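Long-range contact in rhomboid protease GlpG (Haemophilus influenzae, PDB 2NR9), which is a rhomboid serine protease that probably cleaves transmembrane segments within the membrane, using a serine-histidine dyad: residues 120-133 / 173-187. The protein carries 2 engineered substitutions. Sequence-based numbering, arbitrary orientation. Where two conformers were deposited one is given.
Sequences YAVLGYVFIRDKLN and LIVGLIWGFIDSKLR. With PQE (3,6,12,15,18,21,24-heptaoxahexatriacontan-1-ol), chain E; PA6 ((R)-2-(formyloxy)-3-(phosphonooxy)propyl pentanoate), chain D.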
loop_
_atom_site.group_PDB
_atom_site.type_symbol
_atom_site.label_atom_id
_atom_site.label_comp_id
_atom_site.label_asym_id
_atom_site.label_seq_id
_atom_site.Cartn_x
_atom_site.Cartn_y
_atom_site.Cartn_z
ATOM N N TYR A 120 -0.277 0.618 4.385
ATOM C CA TYR A 120 -0.919 0.018 5.546
ATOM C C TYR A 120 -1.299 -1.444 5.344
ATOM O O TYR A 120 -1.152 -2.259 6.254
ATOM C CB TYR A 120 -2.103 0.859 6.018
ATOM C CG TYR A 120 -1.654 2.057 6.807
ATOM C CD1 TYR A 120 -1.355 3.256 6.176
ATOM C CD2 TYR A 120 -1.360 1.941 8.159
ATOM C CE1 TYR A 120 -0.865 4.342 6.890
ATOM C CE2 TYR A 120 -0.871 3.021 8.884
ATOM C CZ TYR A 120 -0.622 4.217 8.240
ATOM O OH TYR A 120 -0.144 5.294 8.952
ATOM N N ALA A 121 -1.774 -1.783 4.151
ATOM C CA ALA A 121 -2.061 -3.176 3.844
ATOM C C ALA A 121 -0.752 -3.963 3.945
ATOM O O ALA A 121 -0.696 -5.029 4.559
ATOM C CB ALA A 121 -2.649 -3.303 2.452
ATOM N N VAL A 122 0.303 -3.421 3.342
ATOM C CA VAL A 122 1.620 -4.045 3.400
ATOM C C VAL A 122 2.127 -4.163 4.847
ATOM O O VAL A 122 2.604 -5.227 5.255
ATOM C CB VAL A 122 2.650 -3.298 2.507
ATOM C CG1 VAL A 122 4.078 -3.612 2.940
ATOM C CG2 VAL A 122 2.426 -3.647 1.029
ATOM N N LEU A 123 2.009 -3.079 5.622
ATOM C CA LEU A 123 2.418 -3.101 7.038
ATOM C C LEU A 123 1.556 -4.083 7.825
ATOM O O LEU A 123 2.045 -4.795 8.701
ATOM C CB LEU A 123 2.318 -1.707 7.672
ATOM C CG LEU A 123 3.174 -0.587 7.075
ATOM C CD1 LEU A 123 3.054 0.684 7.916
ATOM C CD2 LEU A 123 4.624 -1.028 6.983
ATOM N N GLY A 124 0.263 -4.103 7.523
ATOM C CA GLY A 124 -0.651 -5.024 8.182
ATOM C C GLY A 124 -0.289 -6.475 7.899
ATOM O O GLY A 124 -0.327 -7.319 8.792
ATOM N N TYR A 125 0.045 -6.763 6.643
ATOM C CA TYR A 125 0.413 -8.116 6.233
ATOM C C TYR A 125 1.669 -8.597 6.952
ATOM O O TYR A 125 1.687 -9.677 7.534
ATOM C CB TYR A 125 0.638 -8.170 4.726
ATOM C CG TYR A 125 0.783 -9.568 4.191
ATOM C CD1 TYR A 125 -0.327 -10.291 3.797
ATOM C CD2 TYR A 125 2.029 -10.175 4.102
ATOM C CE1 TYR A 125 -0.207 -11.572 3.316
ATOM C CE2 TYR A 125 2.159 -11.464 3.619
ATOM C CZ TYR A 125 1.036 -12.154 3.225
ATOM O OH TYR A 125 1.151 -13.435 2.748
ATOM N N VAL A 126 2.716 -7.785 6.905
ATOM C CA VAL A 126 3.975 -8.120 7.551
ATOM C C VAL A 126 3.806 -8.271 9.061
ATOM O O VAL A 126 4.350 -9.198 9.664
ATOM C CB VAL A 126 5.051 -7.061 7.261
ATOM C CG1 VAL A 126 6.312 -7.337 8.080
ATOM C CG2 VAL A 126 5.364 -7.020 5.770
ATOM N N PHE A 127 3.020 -7.373 9.654
ATOM C CA PHE A 127 2.765 -7.371 11.104
ATOM C C PHE A 127 2.208 -8.685 11.646
ATOM O O PHE A 127 2.756 -9.251 12.590
ATOM C CB PHE A 127 1.833 -6.214 11.498
ATOM C CG PHE A 127 1.371 -6.266 12.941
ATOM C CD1 PHE A 127 2.122 -5.680 13.950
ATOM C CD2 PHE A 127 0.193 -6.914 13.283
ATOM C CE1 PHE A 127 1.703 -5.735 15.275
ATOM C CE2 PHE A 127 -0.227 -6.978 14.605
ATOM C CZ PHE A 127 0.527 -6.386 15.600
ATOM N N ILE A 128 1.079 -9.131 11.098
ATOM C CA ILE A 128 0.450 -10.370 11.571
ATOM C C ILE A 128 1.231 -11.614 11.169
ATOM O O ILE A 128 1.177 -12.637 11.852
ATOM C CB ILE A 128 -1.023 -10.495 11.122
ATOM C CG1 ILE A 128 -1.154 -10.235 9.622
ATOM C CG2 ILE A 128 -1.900 -9.538 11.901
ATOM C CD1 ILE A 128 -0.577 -11.316 8.764
ATOM N N ARG A 129 1.894 -11.553 10.020
ATOM C CA ARG A 129 2.743 -12.651 9.585
ATOM C C ARG A 129 3.882 -12.830 10.574
ATOM O O ARG A 129 4.146 -13.934 11.038
ATOM C CB ARG A 129 3.293 -12.386 8.188
ATOM C CG ARG A 129 2.430 -12.923 7.065
ATOM C CD ARG A 129 2.534 -14.436 7.000
ATOM N NE ARG A 129 2.222 -14.938 5.669
ATOM C CZ ARG A 129 2.424 -16.188 5.275
ATOM N NH1 ARG A 129 2.943 -17.077 6.113
ATOM N NH2 ARG A 129 2.115 -16.547 4.037
ATOM N N ASP A 130 4.548 -11.729 10.900
ATOM C CA ASP A 130 5.635 -11.749 11.869
ATOM C C ASP A 130 5.117 -12.261 13.215
ATOM O O ASP A 130 5.710 -13.148 13.826
ATOM C CB ASP A 130 6.208 -10.343 12.039
ATOM C CG ASP A 130 7.371 -10.304 13.003
ATOM O OD1 ASP A 130 7.333 -9.479 13.940
ATOM O OD2 ASP A 130 8.293 -11.136 12.862
ATOM N N LYS A 131 4.006 -11.683 13.662
ATOM C CA LYS A 131 3.361 -12.065 14.917
ATOM C C LYS A 131 3.023 -13.558 14.990
ATOM O O LYS A 131 3.200 -14.190 16.033
ATOM C CB LYS A 131 2.097 -11.219 15.130
ATOM C CG LYS A 131 1.040 -11.847 16.033
ATOM C CD LYS A 131 1.533 -12.043 17.458
ATOM C CE LYS A 131 0.456 -12.711 18.313
ATOM N NZ LYS A 131 0.946 -13.029 19.686
ATOM N N LEU A 132 2.567 -14.122 13.877
ATOM C CA LEU A 132 2.159 -15.527 13.850
ATOM C C LEU A 132 3.323 -16.492 13.625
ATOM O O LEU A 132 4.021 -16.864 14.562
ATOM C CB LEU A 132 1.066 -15.753 12.800
ATOM C CG LEU A 132 -0.246 -14.987 13.005
ATOM C CD1 LEU A 132 -1.229 -15.291 11.884
ATOM C CD2 LEU A 132 -0.855 -15.319 14.362
ATOM N N ASN A 133 3.510 -16.904 12.377
ATOM C CA ASN A 133 4.567 -17.840 12.017
ATOM C C ASN A 133 5.959 -17.241 12.210
ATOM O O ASN A 133 6.895 -17.589 11.489
ATOM C CB ASN A 133 4.394 -18.288 10.562
ATOM C CG ASN A 133 2.996 -18.815 10.271
ATOM O OD1 ASN A 133 2.598 -18.944 9.114
ATOM N ND2 ASN A 133 2.240 -19.104 11.325
ATOM N N LEU A 173 -4.992 -1.493 6.467
ATOM C CA LEU A 173 -4.486 -2.317 7.551
ATOM C C LEU A 173 -5.319 -3.592 7.655
ATOM O O LEU A 173 -4.781 -4.697 7.770
ATOM C CB LEU A 173 -4.565 -1.537 8.860
ATOM C CG LEU A 173 -3.919 -2.142 10.098
ATOM C CD1 LEU A 173 -2.434 -2.387 9.853
ATOM C CD2 LEU A 173 -4.133 -1.226 11.300
ATOM N N ILE A 174 -6.633 -3.428 7.572
ATOM C CA ILE A 174 -7.562 -4.542 7.691
ATOM C C ILE A 174 -7.371 -5.560 6.578
ATOM O O ILE A 174 -7.368 -6.769 6.822
ATOM C CB ILE A 174 -9.027 -4.048 7.729
ATOM C CG1 ILE A 174 -9.296 -3.307 9.043
ATOM C CG2 ILE A 174 -9.990 -5.214 7.579
ATOM C CD1 ILE A 174 -10.746 -2.853 9.221
ATOM N N VAL A 175 -7.207 -5.075 5.353
ATOM C CA VAL A 175 -6.945 -5.967 4.234
ATOM C C VAL A 175 -5.691 -6.785 4.519
ATOM O O VAL A 175 -5.675 -7.998 4.331
ATOM C CB VAL A 175 -6.741 -5.191 2.921
ATOM C CG1 VAL A 175 -6.137 -6.105 1.841
ATOM C CG2 VAL A 175 -8.057 -4.575 2.451
ATOM N N GLY A 176 -4.636 -6.109 4.968
ATOM C CA GLY A 176 -3.364 -6.772 5.241
ATOM C C GLY A 176 -3.462 -7.784 6.364
ATOM O O GLY A 176 -2.972 -8.908 6.243
ATOM N N LEU A 177 -4.099 -7.386 7.458
ATOM C CA LEU A 177 -4.267 -8.270 8.609
ATOM C C LEU A 177 -5.045 -9.544 8.256
ATOM O O LEU A 177 -4.647 -10.645 8.635
ATOM C CB LEU A 177 -4.945 -7.533 9.770
ATOM C CG LEU A 177 -4.174 -6.389 10.441
ATOM C CD1 LEU A 177 -5.053 -5.681 11.464
ATOM C CD2 LEU A 177 -2.902 -6.898 11.093
ATOM N N ILE A 178 -6.157 -9.390 7.542
ATOM C CA ILE A 178 -6.970 -10.547 7.146
ATOM C C ILE A 178 -6.228 -11.446 6.157
ATOM O O ILE A 178 -6.227 -12.668 6.303
ATOM C CB ILE A 178 -8.329 -10.122 6.535
ATOM C CG1 ILE A 178 -9.196 -9.427 7.589
ATOM C CG2 ILE A 178 -9.071 -11.334 5.974
ATOM C CD1 ILE A 178 -10.518 -8.869 7.038
ATOM N N TRP A 179 -5.576 -10.837 5.169
ATOM C CA TRP A 179 -4.865 -11.607 4.159
ATOM C C TRP A 179 -3.741 -12.418 4.803
ATOM O O TRP A 179 -3.585 -13.604 4.527
ATOM C CB TRP A 179 -4.291 -10.689 3.080
ATOM C CG TRP A 179 -4.078 -11.374 1.765
ATOM C CD1 TRP A 179 -3.525 -12.607 1.567
ATOM C CD2 TRP A 179 -4.255 -10.801 0.459
ATOM N NE1 TRP A 179 -3.432 -12.873 0.220
ATOM C CE2 TRP A 179 -3.860 -11.774 -0.481
ATOM C CE3 TRP A 179 -4.745 -9.572 -0.005
ATOM C CZ2 TRP A 179 -3.952 -11.565 -1.862
ATOM C CZ3 TRP A 179 -4.833 -9.364 -1.378
ATOM C CH2 TRP A 179 -4.438 -10.357 -2.289
ATOM N N GLY A 180 -2.976 -11.769 5.677
ATOM C CA GLY A 180 -1.864 -12.415 6.368
ATOM C C GLY A 180 -2.297 -13.545 7.284
ATOM O O GLY A 180 -1.585 -14.536 7.433
ATOM N N PHE A 181 -3.447 -13.378 7.934
ATOM C CA PHE A 181 -3.991 -14.411 8.809
ATOM C C PHE A 181 -4.348 -15.635 7.972
ATOM O O PHE A 181 -4.056 -16.774 8.347
ATOM C CB PHE A 181 -5.232 -13.896 9.544
ATOM C CG PHE A 181 -5.808 -14.878 10.531
ATOM C CD1 PHE A 181 -5.408 -14.863 11.857
ATOM C CD2 PHE A 181 -6.746 -15.817 10.129
ATOM C CE1 PHE A 181 -5.931 -15.771 12.773
ATOM C CE2 PHE A 181 -7.270 -16.731 11.038
ATOM C CZ PHE A 181 -6.855 -16.708 12.363
ATOM N N ILE A 182 -4.969 -15.389 6.827
ATOM C CA ILE A 182 -5.340 -16.460 5.917
ATOM C C ILE A 182 -4.105 -17.210 5.402
ATOM O O ILE A 182 -4.057 -18.437 5.449
ATOM C CB ILE A 182 -6.181 -15.930 4.747
ATOM C CG1 ILE A 182 -7.538 -15.442 5.263
ATOM C CG2 ILE A 182 -6.368 -17.013 3.690
ATOM C CD1 ILE A 182 -8.373 -14.732 4.227
ATOM N N ASP A 183 -3.098 -16.468 4.944
ATOM C CA ASP A 183 -1.851 -17.079 4.462
ATOM C C ASP A 183 -1.132 -17.842 5.567
ATOM O O ASP A 183 -0.536 -18.893 5.325
ATOM C CB ASP A 183 -0.921 -16.022 3.871
ATOM C CG ASP A 183 -1.332 -15.602 2.486
ATOM O OD1 ASP A 183 -2.158 -16.318 1.872
ATOM O OD2 ASP A 183 -0.798 -14.587 1.986
ATOM N N SER A 184 -1.127 -17.272 6.763
ATOM C CA SER A 184 -0.520 -17.927 7.904
ATOM C C SER A 184 -1.213 -19.272 8.118
ATOM O O SER A 184 -0.554 -20.298 8.291
ATOM C CB SER A 184 -0.650 -17.053 9.152
ATOM O OG SER A 184 -0.110 -17.705 10.289
ATOM N N LYS A 185 -2.543 -19.265 8.047
ATOM C CA LYS A 185 -3.326 -20.487 8.208
ATOM C C LYS A 185 -3.019 -21.516 7.129
ATOM O O LYS A 185 -2.778 -22.684 7.427
ATOM C CB LYS A 185 -4.830 -20.195 8.211
ATOM C CG LYS A 185 -5.666 -21.467 8.149
ATOM C CD LYS A 185 -7.160 -21.203 8.060
ATOM C CE LYS A 185 -7.914 -22.522 7.846
ATOM N NZ LYS A 185 -9.405 -22.351 7.889
ATOM N N LEU A 186 -3.090 -21.089 5.870
ATOM C CA LEU A 186 -2.838 -21.983 4.736
ATOM C C LEU A 186 -1.451 -22.608 4.823
ATOM O O LEU A 186 -1.237 -23.734 4.380
ATOM C CB LEU A 186 -3.010 -21.236 3.412
ATOM C CG LEU A 186 -4.418 -20.692 3.148
ATOM C CD1 LEU A 186 -4.475 -19.961 1.813
ATOM C CD2 LEU A 186 -5.441 -21.823 3.191
ATOM N N ARG A 187 -0.518 -21.850 5.387
ATOM C CA ARG A 187 0.855 -22.295 5.601
ATOM C C ARG A 187 0.876 -23.463 6.596
ATOM O O ARG A 187 1.378 -24.545 6.294
ATOM C CB ARG A 187 1.676 -21.121 6.150
ATOM C CG ARG A 187 3.104 -21.440 6.529
ATOM C CD ARG A 187 3.942 -21.762 5.320
ATOM N NE ARG A 187 5.352 -21.891 5.667
ATOM C CZ ARG A 187 6.295 -22.279 4.819
ATOM N NH1 ARG A 187 5.975 -22.593 3.571
ATOM N NH2 ARG A 187 7.556 -22.367 5.219
HETATM O O47 PQE E . -3.374 -16.082 -0.592
HETATM C C68 PQE E . -4.740 -15.775 -0.910
HETATM C C52 PQE E . -5.642 -16.159 0.261
HETATM O O70 PQE E . -6.843 -15.383 0.229
HETATM C C55 PQE E . -6.728 -14.196 1.013
HETATM C C58 PQE E . -8.062 -13.458 1.030
HETATM O O71 PQE E . -7.861 -12.101 0.636
HETATM C C61 PQE E . -7.942 -11.199 1.742
HETATM C C62 PQE E . -9.113 -10.249 1.527
HETATM C C63 PQE E . -9.199 -9.206 2.632
HETATM C C66 PQE E . -10.197 -8.114 2.263
HETATM C C67 PQE E . -11.009 -7.680 3.474
HETATM O O72 PQE E . -12.386 -7.573 3.114
HETATM C C65 PQE E . -12.788 -6.216 2.935
HETATM C C64 PQE E . -12.248 -5.362 4.078
HETATM O O73 PQE E . -12.693 -4.017 3.906
HETATM C C60 PQE E . -12.395 -3.200 5.041
HETATM C C59 PQE E . -13.178 -1.894 4.937
HETATM O O74 PQE E . -14.247 -1.894 5.880
HETATM C C57 PQE E . -13.789 -1.570 7.191
HETATM C C56 PQE E . -14.232 -0.156 7.546
HETATM O O75 PQE E . -13.091 0.675 7.748
HETATM C C54 PQE E . -13.412 2.053 7.567
HETATM C C53 PQE E . -12.991 2.846 8.798
HETATM O O76 PQE E . -13.246 4.231 8.569
HETATM C C51 PQE E . -13.101 5.005 9.756
HETATM C C50 PQE E . -12.598 6.398 9.394
HETATM C C49 PQE E . -11.746 6.973 10.519
HETATM C C48 PQE E . -12.202 8.382 10.884
HETATM C C47 PQE E . -12.418 8.520 12.387
HETATM C C46 PQE E . -12.324 9.978 12.827
HETATM C C45 PQE E . -13.710 10.589 13.013
HETATM C C44 PQE E . -13.696 12.086 12.713
HETATM C C43 PQE E . -14.938 12.770 13.275
HETATM C C42 PQE E . -14.720 14.274 13.414
HETATM C C41 PQE E . -14.378 14.653 14.852
HETATM C C40 PQE E . -15.256 15.784 15.345
HETATM O O32 PA6 D . -14.251 -18.034 4.831
HETATM C C31 PA6 D . -13.121 -17.591 4.967
HETATM C C32 PA6 D . -12.641 -17.096 6.311
HETATM C C33 PA6 D . -12.158 -18.276 7.146
HETATM C C34 PA6 D . -10.656 -18.195 7.398
HETATM C C35 PA6 D . -10.238 -16.785 7.755
HETATM O O31 PA6 D . -12.232 -17.543 3.816
HETATM C C3 PA6 D . -12.644 -18.089 2.565
HETATM C C2 PA6 D . -11.589 -17.790 1.504
HETATM O O21 PA6 D . -11.522 -16.382 1.277
HETATM C C21 PA6 D . -11.388 -15.458 2.394
HETATM O O22 PA6 D . -11.492 -14.257 2.213
HETATM C C1 PA6 D . -10.227 -18.304 1.965
HETATM O O11 PA6 D . -10.390 -19.489 2.744
HETATM P P PA6 D . -9.152 -20.103 3.575
HETATM O O13 PA6 D . -9.331 -19.546 4.968
HETATM O O14 PA6 D . -9.343 -21.598 3.475
HETATM O O12 PA6 D . -7.936 -19.582 2.846
#
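The Tyr125 ring turns its edge to the face of Trp179 in an offset edge-to-face pair, planes at 77°, and takes Asp183 OD2 in plane at its rim. One face of the Arg129 guanidinium lies over the backbone of Asp183 and Ser184, its edge facing Tyr125 CZ; the alkyl polyether PQE covers one face of Trp179, and Asp183 OD1 lies in plane at the indole edge. These groups flank a close-packed GxxxG helix pair of the rhomboid fold, helices 116-131 and 166-191, which carry the dyad, Ser116 and His169, the latter packed by Tyr120. The short segments cross at -32°, axes approaching to 6.5 Å. Gly124 and Gly176 bring backbone against backbone, Ala121 O meeting Gly176 CA at 3.3 Å (CA-H...O); Gly180 receives the Tyr125 ring. With CG anti to the backbone N (chi1 -170°), that ring lies along helix 166-191, a knob among Gly176, Trp179 and Gly180, bringing OH to Asp183. Arg129 NH2 stays 4.1 Å from Asp183 OD2, beyond a salt bridge; Lys88 pairs with it, and both would probably favour the charged carboxylate. Asp183 OD2 accepts a hydrogen bond from Tyr125 OH, its 2.4 Å doubtfully short, and OD1 one of 2.8 Å from PQE O47.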